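PDB 3LDU: putative methylase, which probably methylates guanine bases of ribosomal RNA and binds GTP in its methyltransferase domain. Local coordinates for residues Tyr7-Pro12 / Phe47-Ser52; Ala22-Asn27 / Met54-Ala59; Leu28-Ile33 / Ile40-Asp45; Glu60-Lys65 / Asp159-Ala164. All coordinates share one frame; numbering follows the deposited sequence. Where two conformers were deposited one is given.

Three of the four contacts lie wholly in the RlmL ferredoxin-like domain. Interaction 1 packs helix 48-55 on strand 7-12. Interaction 3 is the hairpin beside that strand, its centre about 7 Å from the centre of interaction 1. L9 N to Y42 O, at 2.8 Å, is a probable hydrogen bond between the two. Interaction 4 lies beyond the other edge of strand 7-12, centre to centre about 8 Å from interaction 1. Interaction 2 joins helix 18-27 to the residues just after helix 48-55. Interactions 2 and 4 both approach the GTP site: the R57 side chain is about 11 Å from that of T208, and the E60 side chain about 10 Å from that of I179.

Interaction 1. Residues Tyr7-Pro12 / Phe47-Ser52; sequences YTLISP and FGIAKS
I49 of helix 48-55 reaches strand 7-12 and lays its CD1 over one face of the Y7 ring. This is a CH-pi contact. I49 CD1 lies 4.0 Å from the centroid of the Y7 ring, set off toward the rim. The two side chains cross at about a right angle. The CB of I49 does not aim at the strand. Its long branch does the reaching, with CG1 beside the backbone N (chi1 -69°) and CD1 fully extended beyond it.

The tight part is around L9, which is buried. Its two methyls divide the helix surface between them. L9 CD2 touches I49 CG1 at 3.9 Å. L9 CD1 comes down on the helix backbone, 3.6 Å from G48 O, where G48 carries no side chain. The same L9 CD1 is 3.8 Å from S52 OG. That hydroxyl is turned back on its own helix and donates to G48 O at 2.7 Å. S52 N also donates to G48 O, from the opposite face of the carbonyl.

The looser side is at Y7, which is partly exposed and meets the helix through I49 alone. F47 and K51 turn elsewhere. F47 packs on I240 of helix 238-251, and K51 NZ bonds to L28 O.

The strand and helix axes stay 10.0 Å apart and run at 28° to each other. The strand offers only carbon to the helix here, and G48 O has its donors within the helix. The contact therefore depends on close apolar packing rather than on polar pairing.

Interaction 2. Residues Ala22-Asn27 / Met54-Ala59; sequences AREITN and MWLRCA
E24 spreads its carboxylate over two successive backbone N-H groups of the segment that follows helix 48-55. R57 N donates to E24 OE1 at 2.8 Å, nearly straight at 166°, on the syn lone pair. C58 N donates to E24 OE2, also at 2.8 Å, but less straight and 20° out of the carboxylate plane. E24 gets there with CG beside its backbone N (chi1 -71°) and an extended chain beyond.

E24 OE1 has further partners. A water donates to it and to W55 O, and Y189 OH bonds to it as well. These bonds fix the rotation of the carboxylate.

L56 is the first residue past the helical turn. Its CB does not face helix 18-27, but L56 CD2, not the extended CD1, comes 3.6 Å from E24 CB and 4.0 Å from I25 CG1. R57 sends its chain across E24 at about a right angle. R57 CB and CG rest on E24 OE1. The guanidinium goes on to M220 O and makes no salt bridge with E24.

The contact links the C-terminal half of helix 18-27 to the exit of helix 48-55. Strand 31-36 meets helix 18-27 through I32, while helix 181-189 packs on R57 and C58.

Interaction 3. Residues Leu28-Ile33 / Ile40-Asp45; sequences LGYEII and ITYKTD
Y30 and T44 make the main side-chain contact of this hairpin. T44 CG2 sits over the centre of the Y30 ring, 3.6 Å from its centroid, as a CH-pi contact. L28 O lies over the opposite face. The torsion of T44 (chi1 78°) turns OG1 the other way, to a bond with D45 O, and leaves the methyl for the ring.

Among polar side-chain contacts, Y30 OH donates to D45 OD1 across a long 3.3 Å, well out of the carboxylate plane. The same D45 oxygen caps F47 N at the start of helix 48-55.

The backbone bonds are few. K43 N donates to E31 O at 2.9 Å, and I33 N to T41 O at 2.7 Å. E31 N to K43 O is weak at 3.4 Å, and a water bridges these two atoms.

Apolar contacts lie on the face of I32 and Y42. I32 CG2 meets I40 CG2 at 3.9 Å, and Y30 CB approaches the edge of the Y42 ring. E31 and K43 run side by side on the other face.

This is an antiparallel beta hairpin, entered through the Schellman motif at G29. Strand 31-36 edges a seven-stranded mixed sheet at its ferredoxin-like end.

Interaction 4. Residues Glu60-Lys65 / Asp159-Ala164; sequences ERVHLK and DTTGDA
D159 pairs with H63 as an antiparallel, non-hydrogen-bonded pair, and its carboxylate turns toward R61. In one of the two modelled conformers of R61, D159 OD1 and R61 NH2 form a salt bridge at 2.9 Å, though the bond is bent and weak. The carboxylate and guanidinium planes stand almost perpendicular. D159 also organises its own segment: OD1 accepts from T161 N in an Asx turn, and OD2 accepts from G162 N.

T160 comes next and grips V62 O twice. T160 N donates at 3.0 Å to V62 O, nearly along its C=O axis. T160 OG1 donates to V62 O at 2.7 Å from 45° above the carbonyl plane. T160 CG2 rests 4.0 Å from L64 CB.

T161 turns its hydroxyl to the backbone just before strand 63-70. V62 N donates to T161 OG1 at 2.9 Å, and that hydroxyl also bonds to N53 OD1.

G162 O lies in the plane of the R61 guanidinium and, in the same R61 conformer, takes two bonds, at 3.0 Å from R61 NH1 and 3.1 Å from R61 NH2. A164 closes the walk, with its CB 3.8 Å from R61 NH1.

The contact lies where strand 153-159 ends beside the start of strand 63-70. Strand 7-12 flanks strand 63-70 on the other side, and helix 48-55 packs on V62 and T160.

Interaction 1. Residues Tyr7-Pro12 / Phe47-Ser52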
loop_
_atom_site.group_PDB
_atom_site.type_symbol
_atom_site.label_atom_id
_atom_site.label_comp_id
_atom_site.label_asym_id
_atom_site.label_seq_id
_atom_site.Cartn_x
_atom_site.Cartn_y
_atom_site.Cartn_z
ATOM N N TYR A 7 15.951 -10.861 9.673
ATOM C CA TYR A 7 16.036 -10.151 8.412
ATOM C C TYR A 7 15.980 -8.660 8.669
ATOM O O TYR A 7 15.393 -8.211 9.655
ATOM C CB TYR A 7 14.844 -10.485 7.516
ATOM C CG TYR A 7 14.729 -11.926 7.111
ATOM C CD1 TYR A 7 15.765 -12.563 6.447
ATOM C CD2 TYR A 7 13.568 -12.642 7.358
ATOM C CE1 TYR A 7 15.660 -13.874 6.061
ATOM C CE2 TYR A 7 13.447 -13.959 6.969
ATOM C CZ TYR A 7 14.505 -14.568 6.325
ATOM O OH TYR A 7 14.404 -15.872 5.932
ATOM N N THR A 8 16.582 -7.897 7.766
ATOM C CA THR A 8 16.268 -6.485 7.646
ATOM C C THR A 8 15.450 -6.322 6.375
ATOM O O THR A 8 15.918 -6.671 5.292
ATOM C CB THR A 8 17.534 -5.632 7.560
ATOM O OG1 THR A 8 18.280 -5.796 8.769
ATOM C CG2 THR A 8 17.184 -4.154 7.399
ATOM N N LEU A 9 14.224 -5.803 6.522
ATOM C CA LEU A 9 13.324 -5.613 5.397
ATOM C C LEU A 9 13.089 -4.131 5.185
ATOM O O LEU A 9 13.239 -3.319 6.113
ATOM C CB LEU A 9 11.981 -6.309 5.654
ATOM C CG LEU A 9 12.020 -7.784 6.057
ATOM C CD1 LEU A 9 10.618 -8.348 6.251
ATOM C CD2 LEU A 9 12.791 -8.612 5.015
ATOM N N ILE A 10 12.729 -3.788 3.955
ATOM C CA ILE A 10 12.355 -2.435 3.610
ATOM C C ILE A 10 11.007 -2.438 2.898
ATOM O O ILE A 10 10.806 -3.169 1.914
ATOM C CB ILE A 10 13.389 -1.822 2.671
ATOM C CG1 ILE A 10 14.784 -1.908 3.294
ATOM C CG2 ILE A 10 13.017 -0.352 2.343
ATOM C CD1 ILE A 10 15.864 -1.542 2.322
ATOM N N SER A 11 10.085 -1.612 3.384
ATOM C CA SER A 11 8.815 -1.443 2.690
ATOM C C SER A 11 8.610 -0.012 2.245
ATOM O O SER A 11 8.506 0.895 3.066
ATOM C CB SER A 11 7.650 -1.896 3.561
ATOM O OG SER A 11 7.621 -3.310 3.618
ATOM N N PRO A 12 8.576 0.194 0.928
ATOM C CA PRO A 12 8.284 1.507 0.371
ATOM C C PRO A 12 6.803 1.807 0.582
ATOM O O PRO A 12 5.981 0.895 0.729
ATOM C CB PRO A 12 8.567 1.323 -1.130
ATOM C CG PRO A 12 9.315 0.028 -1.249
ATOM C CD PRO A 12 8.864 -0.811 -0.112
ATOM N N PHE A 47 9.967 -15.148 10.449
ATOM C CA PHE A 47 8.605 -15.102 9.943
ATOM C C PHE A 47 8.328 -13.798 9.212
ATOM O O PHE A 47 7.244 -13.609 8.662
ATOM C CB PHE A 47 7.596 -15.277 11.085
ATOM C CG PHE A 47 7.587 -16.663 11.678
ATOM C CD1 PHE A 47 6.737 -17.639 11.185
ATOM C CD2 PHE A 47 8.423 -16.983 12.731
ATOM C CE1 PHE A 47 6.720 -18.909 11.727
ATOM C CE2 PHE A 47 8.413 -18.252 13.279
ATOM C CZ PHE A 47 7.561 -19.216 12.773
ATOM N N GLY A 48 9.323 -12.915 9.184
ATOM C CA GLY A 48 9.120 -11.537 8.760
ATOM C C GLY A 48 8.700 -11.354 7.316
ATOM O O GLY A 48 7.865 -10.498 7.001
ATOM N N ILE A 49 9.271 -12.144 6.421
ATOM C CA ILE A 49 8.964 -11.975 5.004
ATOM C C ILE A 49 7.519 -12.393 4.736
ATOM O O ILE A 49 6.744 -11.657 4.095
ATOM C CB ILE A 49 9.945 -12.755 4.103
ATOM C CG1 ILE A 49 11.334 -12.112 4.157
ATOM C CG2 ILE A 49 9.446 -12.746 2.654
ATOM C CD1 ILE A 49 12.415 -12.909 3.380
ATOM N N ALA A 50 7.149 -13.564 5.250
ATOM C CA ALA A 50 5.793 -14.085 5.103
ATOM C C ALA A 50 4.755 -13.168 5.764
ATOM O O ALA A 50 3.740 -12.797 5.157
ATOM C CB ALA A 50 5.703 -15.506 5.682
ATOM N N LYS A 51 5.007 -12.808 7.017
ATOM C CA LYS A 51 4.051 -11.984 7.765
ATOM C C LYS A 51 3.888 -10.594 7.181
ATOM O O LYS A 51 2.787 -10.061 7.177
ATOM C CB LYS A 51 4.453 -11.864 9.240
ATOM C CG LYS A 51 3.952 -13.021 10.104
ATOM C CD LYS A 51 4.504 -12.937 11.523
ATOM C CE LYS A 51 4.198 -11.594 12.174
ATOM N NZ LYS A 51 4.704 -11.545 13.580
ATOM N N SER A 52 4.982 -10.002 6.707
ATOM C CA SER A 52 4.924 -8.638 6.157
ATOM C C SER A 52 4.115 -8.583 4.870
ATOM O O SER A 52 3.240 -7.729 4.709
ATOM C CB SER A 52 6.336 -8.093 5.937
ATOM O OG SER A 52 6.998 -7.970 7.181
#

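Interaction 2. Residues Ala22-Asn27 / Met54-Ala59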
loop_
_atom_site.group_PDB
_atom_site.type_symbol
_atom_site.label_atom_id
_atom_site.label_comp_id
_atom_site.label_asym_id
_atom_site.label_seq_id
_atom_site.Cartn_x
_atom_site.Cartn_y
_atom_site.Cartn_z
ATOM N N ALA A 22 4.353 2.398 9.630
ATOM C CA ALA A 22 5.168 2.129 10.806
ATOM C C ALA A 22 4.324 1.513 11.917
ATOM O O ALA A 22 4.770 0.600 12.624
ATOM C CB ALA A 22 5.848 3.403 11.289
ATOM N N ARG A 23 3.097 2.002 12.054
ATOM C CA ARG A 23 2.187 1.505 13.066
ATOM C C ARG A 23 1.849 0.032 12.787
ATOM O O ARG A 23 1.808 -0.787 13.706
ATOM C CB ARG A 23 0.927 2.373 13.058
ATOM C CG ARG A 23 -0.125 2.027 14.060
ATOM C CD ARG A 23 -1.287 3.000 13.878
ATOM N NE ARG A 23 -0.872 4.393 14.062
ATOM C CZ ARG A 23 -1.609 5.449 13.709
ATOM N NH1 ARG A 23 -2.788 5.276 13.124
ATOM N NH2 ARG A 23 -1.158 6.680 13.921
ATOM N N GLU A 24 1.616 -0.297 11.516
ATOM C CA GLU A 24 1.305 -1.679 11.126
ATOM C C GLU A 24 2.476 -2.612 11.452
ATOM O O GLU A 24 2.286 -3.725 11.948
ATOM C CB GLU A 24 1.078 -1.775 9.617
ATOM C CG GLU A 24 -0.201 -1.153 9.083
ATOM C CD GLU A 24 -0.457 -1.621 7.656
ATOM O OE1 GLU A 24 -1.299 -2.521 7.477
ATOM O OE2 GLU A 24 0.224 -1.138 6.726
ATOM N N ILE A 25 3.675 -2.160 11.125
ATOM C CA ILE A 25 4.886 -2.939 11.365
ATOM C C ILE A 25 5.080 -3.157 12.858
ATOM O O ILE A 25 5.402 -4.259 13.304
ATOM C CB ILE A 25 6.112 -2.231 10.773
ATOM C CG1 ILE A 25 6.029 -2.258 9.242
ATOM C CG2 ILE A 25 7.428 -2.895 11.260
ATOM C CD1 ILE A 25 7.014 -1.297 8.555
ATOM N N THR A 26 4.815 -2.110 13.633
ATOM C CA THR A 26 4.938 -2.202 15.081
ATOM C C THR A 26 3.928 -3.222 15.613
ATOM O O THR A 26 4.245 -4.016 16.497
ATOM C CB THR A 26 4.750 -0.811 15.738
ATOM O OG1 THR A 26 5.774 0.069 15.257
ATOM C CG2 THR A 26 4.854 -0.905 17.252
ATOM N N ASN A 27 2.720 -3.208 15.054
ATOM C CA ASN A 27 1.668 -4.132 15.491
ATOM C C ASN A 27 1.994 -5.595 15.153
ATOM O O ASN A 27 1.457 -6.504 15.776
ATOM C CB ASN A 27 0.293 -3.726 14.923
ATOM C CG ASN A 27 -0.440 -2.717 15.807
ATOM O OD1 ASN A 27 -1.071 -1.773 15.307
ATOM N ND2 ASN A 27 -0.369 -2.911 17.120
HETATM N N MSE A 54 1.912 -10.796 4.043
HETATM C CA MSE A 54 0.556 -11.254 4.353
HETATM C C MSE A 54 -0.309 -10.141 4.933
HETATM O O MSE A 54 -1.506 -10.027 4.610
HETATM C CB MSE A 54 0.607 -12.407 5.352
HETATM C CG MSE A 54 -0.753 -12.961 5.759
HETATM SE SE MSE A 54 -1.793 -13.679 4.258
HETATM C CE MSE A 54 -0.419 -14.538 3.284
ATOM N N TRP A 55 0.298 -9.337 5.803
ATOM C CA TRP A 55 -0.461 -8.475 6.704
ATOM C C TRP A 55 -0.383 -6.973 6.426
ATOM O O TRP A 55 -1.305 -6.238 6.785
ATOM C CB TRP A 55 -0.057 -8.749 8.164
ATOM C CG TRP A 55 -0.668 -10.016 8.703
ATOM C CD1 TRP A 55 -0.049 -11.232 8.873
ATOM C CD2 TRP A 55 -2.030 -10.199 9.083
ATOM N NE1 TRP A 55 -0.954 -12.149 9.363
ATOM C CE2 TRP A 55 -2.176 -11.542 9.497
ATOM C CE3 TRP A 55 -3.151 -9.358 9.127
ATOM C CZ2 TRP A 55 -3.390 -12.055 9.952
ATOM C CZ3 TRP A 55 -4.351 -9.868 9.569
ATOM C CH2 TRP A 55 -4.465 -11.203 9.977
ATOM N N LEU A 56 0.699 -6.499 5.812
ATOM C CA LEU A 56 0.829 -5.049 5.641
ATOM C C LEU A 56 -0.116 -4.501 4.560
ATOM O O LEU A 56 -0.055 -4.927 3.398
ATOM C CB LEU A 56 2.291 -4.682 5.329
ATOM C CG LEU A 56 3.278 -5.023 6.439
ATOM C CD1 LEU A 56 4.703 -4.673 5.975
ATOM C CD2 LEU A 56 2.933 -4.289 7.735
ATOM N N ARG A 57 -0.978 -3.554 4.946
ATOM C CA ARG A 57 -1.959 -2.960 4.032
ATOM C C ARG A 57 -1.475 -1.673 3.386
ATOM O O ARG A 57 -2.014 -1.261 2.364
ATOM C CB ARG A 57 -3.268 -2.669 4.770
ATOM C CG ARG A 57 -3.803 -3.849 5.543
ATOM C CD ARG A 57 -5.140 -3.554 6.189
ATOM N NE ARG A 57 -5.492 -4.577 7.174
ATOM C CZ ARG A 57 -6.237 -5.638 6.905
ATOM N NH1 ARG A 57 -6.716 -5.827 5.672
ATOM N NH2 ARG A 57 -6.490 -6.520 7.861
ATOM N N CYS A 58 -0.455 -1.046 3.973
ATOM C CA CYS A 58 0.034 0.244 3.467
ATOM C C CYS A 58 1.402 0.185 2.784
ATOM O O CYS A 58 1.919 1.194 2.319
ATOM C CB CYS A 58 0.040 1.271 4.595
ATOM S SG CYS A 58 -1.647 1.631 5.191
ATOM N N ALA A 59 1.988 -1.010 2.734
ATOM C CA ALA A 59 3.264 -1.205 2.054
ATOM C C ALA A 59 3.033 -1.440 0.573
ATOM O O ALA A 59 2.121 -2.169 0.201
ATOM C CB ALA A 59 3.997 -2.417 2.655
HETATM O O HOH W 1 -1.542 -4.885 9.185
#

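Interaction 3. Residues Leu28-Ile33 / Ile40-Asp45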
loop_
_atom_site.group_PDB
_atom_site.type_symbol
_atom_site.label_atom_id
_atom_site.label_comp_id
_atom_site.label_asym_id
_atom_site.label_seq_id
_atom_site.Cartn_x
_atom_site.Cartn_y
_atom_site.Cartn_z
ATOM N N LEU A 28 2.863 -5.814 14.173
ATOM C CA LEU A 28 3.344 -7.171 13.863
ATOM C C LEU A 28 4.422 -7.601 14.849
ATOM O O LEU A 28 4.850 -8.757 14.847
ATOM C CB LEU A 28 3.896 -7.258 12.437
ATOM C CG LEU A 28 2.907 -7.093 11.286
ATOM C CD1 LEU A 28 3.627 -7.279 9.950
ATOM C CD2 LEU A 28 1.797 -8.103 11.433
ATOM N N GLY A 29 4.869 -6.665 15.682
ATOM C CA GLY A 29 5.865 -6.963 16.695
ATOM C C GLY A 29 7.285 -6.661 16.274
ATOM O O GLY A 29 8.233 -7.048 16.957
ATOM N N TYR A 30 7.452 -5.951 15.163
ATOM C CA TYR A 30 8.803 -5.732 14.628
ATOM C C TYR A 30 9.405 -4.380 14.968
ATOM O O TYR A 30 8.695 -3.384 15.141
ATOM C CB TYR A 30 8.844 -5.949 13.115
ATOM C CG TYR A 30 8.440 -7.344 12.706
ATOM C CD1 TYR A 30 8.923 -8.448 13.396
ATOM C CD2 TYR A 30 7.582 -7.563 11.627
ATOM C CE1 TYR A 30 8.569 -9.727 13.039
ATOM C CE2 TYR A 30 7.222 -8.847 11.258
ATOM C CZ TYR A 30 7.720 -9.923 11.971
ATOM O OH TYR A 30 7.388 -11.212 11.630
ATOM N N GLU A 31 10.732 -4.366 15.045
ATOM C CA GLU A 31 11.492 -3.176 15.376
ATOM C C GLU A 31 11.743 -2.314 14.143
ATOM O O GLU A 31 12.289 -2.786 13.142
ATOM C CB GLU A 31 12.829 -3.585 16.000
ATOM C CG GLU A 31 13.700 -2.412 16.418
ATOM C CD GLU A 31 15.107 -2.834 16.812
ATOM O OE1 GLU A 31 15.446 -4.027 16.645
ATOM O OE2 GLU A 31 15.870 -1.967 17.281
ATOM N N ILE A 32 11.358 -1.048 14.219
ATOM C CA ILE A 32 11.659 -0.094 13.151
ATOM C C ILE A 32 13.065 0.487 13.279
ATOM O O ILE A 32 13.408 1.088 14.299
ATOM C CB ILE A 32 10.627 1.035 13.115
ATOM C CG1 ILE A 32 9.256 0.447 12.763
ATOM C CG2 ILE A 32 11.037 2.115 12.109
ATOM C CD1 ILE A 32 8.158 1.435 12.732
ATOM N N ILE A 33 13.869 0.299 12.234
ATOM C CA ILE A 33 15.263 0.718 12.222
ATOM C C ILE A 33 15.438 2.133 11.687
ATOM O O ILE A 33 16.241 2.909 12.205
ATOM C CB ILE A 33 16.111 -0.253 11.342
ATOM C CG1 ILE A 33 16.231 -1.607 12.030
ATOM C CG2 ILE A 33 17.475 0.340 11.044
ATOM C CD1 ILE A 33 16.468 -1.487 13.524
ATOM N N ILE A 40 10.168 2.526 5.019
ATOM C CA ILE A 40 10.486 2.124 6.380
ATOM C C ILE A 40 11.438 0.927 6.330
ATOM O O ILE A 40 11.210 -0.022 5.575
ATOM C CB ILE A 40 9.209 1.681 7.145
ATOM C CG1 ILE A 40 8.124 2.767 7.095
ATOM C CG2 ILE A 40 9.543 1.352 8.581
ATOM C CD1 ILE A 40 8.542 4.041 7.771
ATOM N N THR A 41 12.487 0.970 7.140
ATOM C CA THR A 41 13.404 -0.161 7.282
ATOM C C THR A 41 13.195 -0.768 8.659
ATOM O O THR A 41 13.132 -0.049 9.655
ATOM C CB THR A 41 14.864 0.289 7.123
ATOM O OG1 THR A 41 15.027 0.912 5.840
ATOM C CG2 THR A 41 15.813 -0.905 7.242
ATOM N N TYR A 42 13.043 -2.086 8.709
ATOM C CA TYR A 42 12.722 -2.769 9.960
ATOM C C TYR A 42 13.380 -4.144 10.079
ATOM O O TYR A 42 13.744 -4.769 9.078
ATOM C CB TYR A 42 11.197 -2.864 10.166
ATOM C CG TYR A 42 10.405 -3.485 9.021
ATOM C CD1 TYR A 42 9.754 -4.692 9.187
ATOM C CD2 TYR A 42 10.293 -2.847 7.791
ATOM C CE1 TYR A 42 9.024 -5.271 8.155
ATOM C CE2 TYR A 42 9.556 -3.416 6.737
ATOM C CZ TYR A 42 8.928 -4.626 6.935
ATOM O OH TYR A 42 8.197 -5.195 5.917
ATOM N N LYS A 43 13.541 -4.594 11.320
ATOM C CA LYS A 43 14.165 -5.880 11.618
ATOM C C LYS A 43 13.077 -6.853 12.020
ATOM O O LYS A 43 12.150 -6.481 12.739
ATOM C CB LYS A 43 15.145 -5.745 12.786
ATOM C CG LYS A 43 16.602 -5.916 12.406
ATOM C CD LYS A 43 17.503 -5.778 13.626
ATOM C CE LYS A 43 17.535 -7.059 14.439
ATOM N NZ LYS A 43 18.222 -8.149 13.688
ATOM N N THR A 44 13.193 -8.096 11.568
ATOM C CA THR A 44 12.197 -9.120 11.879
ATOM C C THR A 44 12.866 -10.448 12.184
ATOM O O THR A 44 14.058 -10.621 11.937
ATOM C CB THR A 44 11.234 -9.362 10.686
ATOM O OG1 THR A 44 11.875 -10.181 9.698
ATOM C CG2 THR A 44 10.809 -8.041 10.031
ATOM N N ASP A 45 12.089 -11.376 12.731
ATOM C CA ASP A 45 12.519 -12.758 12.867
ATOM C C ASP A 45 12.314 -13.484 11.539
ATOM O O ASP A 45 12.042 -12.852 10.510
ATOM C CB ASP A 45 11.749 -13.455 13.994
ATOM C CG ASP A 45 10.242 -13.447 13.772
ATOM O OD1 ASP A 45 9.801 -13.207 12.635
ATOM O OD2 ASP A 45 9.494 -13.690 14.741
HETATM O O HOH W 2 12.182 -6.998 15.394
#

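Interaction 4. Residues Glu60-Lys65 / Asp159-Ala164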
loop_
_atom_site.group_PDB
_atom_site.type_symbol
_atom_site.label_atom_id
_atom_site.label_comp_id
_atom_site.label_asym_id
_atom_site.label_seq_id
_atom_site.Cartn_x
_atom_site.Cartn_y
_atom_site.Cartn_z
ATOM N N GLU A 60 3.874 -0.859 -0.276
ATOM C CA GLU A 60 3.739 -1.119 -1.708
ATOM C C GLU A 60 4.444 -2.417 -2.082
ATOM O O GLU A 60 4.139 -3.014 -3.109
ATOM C CB GLU A 60 4.313 0.022 -2.543
ATOM C CG GLU A 60 3.624 1.349 -2.317
ATOM C CD GLU A 60 2.153 1.321 -2.702
ATOM O OE1 GLU A 60 1.812 0.720 -3.745
ATOM O OE2 GLU A 60 1.346 1.928 -1.965
ATOM N N ARG A 61 5.395 -2.825 -1.242
ATOM C CA ARG A 61 6.039 -4.123 -1.386
ATOM C C ARG A 61 7.001 -4.348 -0.237
ATOM O O ARG A 61 7.103 -3.523 0.671
ATOM C CB ARG A 61 6.723 -4.296 -2.748
ATOM C CG ARG A 61 7.686 -3.190 -3.115
ATOM C CD ARG A 61 8.375 -3.490 -4.438
ATOM N NE ARG A 61 7.442 -3.526 -5.565
ATOM C CZ ARG A 61 6.954 -4.639 -6.100
ATOM N NH1 ARG A 61 6.115 -4.571 -7.129
ATOM N NH2 ARG A 61 7.303 -5.818 -5.607
ATOM N N VAL A 62 7.596 -5.536 -0.206
ATOM C CA VAL A 62 8.458 -5.907 0.901
ATOM C C VAL A 62 9.786 -6.357 0.312
ATOM O O VAL A 62 9.830 -7.336 -0.436
ATOM C CB VAL A 62 7.853 -7.047 1.737
ATOM C CG1 VAL A 62 8.852 -7.505 2.824
ATOM C CG2 VAL A 62 6.522 -6.608 2.350
ATOM N N HIS A 63 10.846 -5.611 0.611
ATOM C CA HIS A 63 12.192 -5.925 0.119
ATOM C C HIS A 63 13.053 -6.533 1.209
ATOM O O HIS A 63 13.020 -6.109 2.362
ATOM C CB HIS A 63 12.894 -4.646 -0.344
ATOM C CG HIS A 63 12.263 -3.990 -1.534
ATOM N ND1 HIS A 63 12.684 -4.228 -2.818
ATOM C CD2 HIS A 63 11.248 -3.099 -1.624
ATOM C CE1 HIS A 63 11.955 -3.515 -3.663
ATOM N NE2 HIS A 63 11.079 -2.814 -2.956
ATOM N N LEU A 64 13.855 -7.518 0.830
ATOM C CA LEU A 64 14.877 -8.050 1.716
ATOM C C LEU A 64 16.171 -7.265 1.465
ATOM O O LEU A 64 16.716 -7.300 0.365
ATOM C CB LEU A 64 15.094 -9.538 1.431
ATOM C CG LEU A 64 16.284 -10.169 2.172
ATOM C CD1 LEU A 64 16.070 -10.107 3.684
ATOM C CD2 LEU A 64 16.483 -11.601 1.720
ATOM N N LYS A 65 16.645 -6.537 2.473
ATOM C CA LYS A 65 17.838 -5.716 2.307
ATOM C C LYS A 65 19.078 -6.602 2.312
ATOM O O LYS A 65 19.252 -7.427 3.214
ATOM C CB LYS A 65 17.955 -4.700 3.423
ATOM C CG LYS A 65 18.995 -3.628 3.164
ATOM C CD LYS A 65 19.030 -2.642 4.315
ATOM C CE LYS A 65 20.107 -1.590 4.114
ATOM N NZ LYS A 65 20.073 -0.575 5.200
ATOM N N ASP A 159 13.420 -8.250 -4.109
ATOM C CA ASP A 159 11.967 -8.146 -3.999
ATOM C C ASP A 159 11.378 -9.478 -3.532
ATOM O O ASP A 159 11.616 -10.509 -4.168
ATOM C CB ASP A 159 11.394 -7.760 -5.362
ATOM C CG ASP A 159 9.876 -7.743 -5.376
ATOM O OD1 ASP A 159 9.285 -7.541 -4.303
ATOM O OD2 ASP A 159 9.284 -7.924 -6.461
ATOM N N THR A 160 10.628 -9.470 -2.429
ATOM C CA THR A 160 10.021 -10.699 -1.903
ATOM C C THR A 160 8.565 -10.824 -2.337
ATOM O O THR A 160 7.915 -11.843 -2.084
ATOM C CB THR A 160 10.067 -10.778 -0.355
ATOM O OG1 THR A 160 9.134 -9.843 0.205
ATOM C CG2 THR A 160 11.459 -10.472 0.180
ATOM N N THR A 161 8.065 -9.780 -2.998
ATOM C CA THR A 161 6.626 -9.632 -3.257
ATOM C C THR A 161 6.169 -10.077 -4.650
ATOM O O THR A 161 5.304 -10.935 -4.778
ATOM C CB THR A 161 6.216 -8.170 -3.023
ATOM O OG1 THR A 161 6.543 -7.812 -1.677
ATOM C CG2 THR A 161 4.718 -8.000 -3.265
ATOM N N GLY A 162 6.767 -9.513 -5.693
ATOM C CA GLY A 162 6.338 -9.794 -7.051
ATOM C C GLY A 162 5.356 -8.722 -7.518
ATOM O O GLY A 162 5.714 -7.552 -7.612
ATOM N N ASP A 163 4.124 -9.106 -7.813
ATOM C CA ASP A 163 3.100 -8.108 -8.137
ATOM C C ASP A 163 2.961 -7.102 -6.991
ATOM O O ASP A 163 2.887 -7.485 -5.828
ATOM C CB ASP A 163 1.746 -8.773 -8.404
ATOM C CG ASP A 163 1.664 -9.410 -9.774
ATOM O OD1 ASP A 163 2.549 -9.141 -10.613
ATOM O OD2 ASP A 163 0.706 -10.176 -10.014
ATOM N N ALA A 164 2.935 -5.815 -7.317
ATOM C CA ALA A 164 2.786 -4.776 -6.291
ATOM C C ALA A 164 1.708 -5.149 -5.268
ATOM O O ALA A 164 0.642 -5.653 -5.631
ATOM C CB ALA A 164 2.468 -3.432 -6.936
#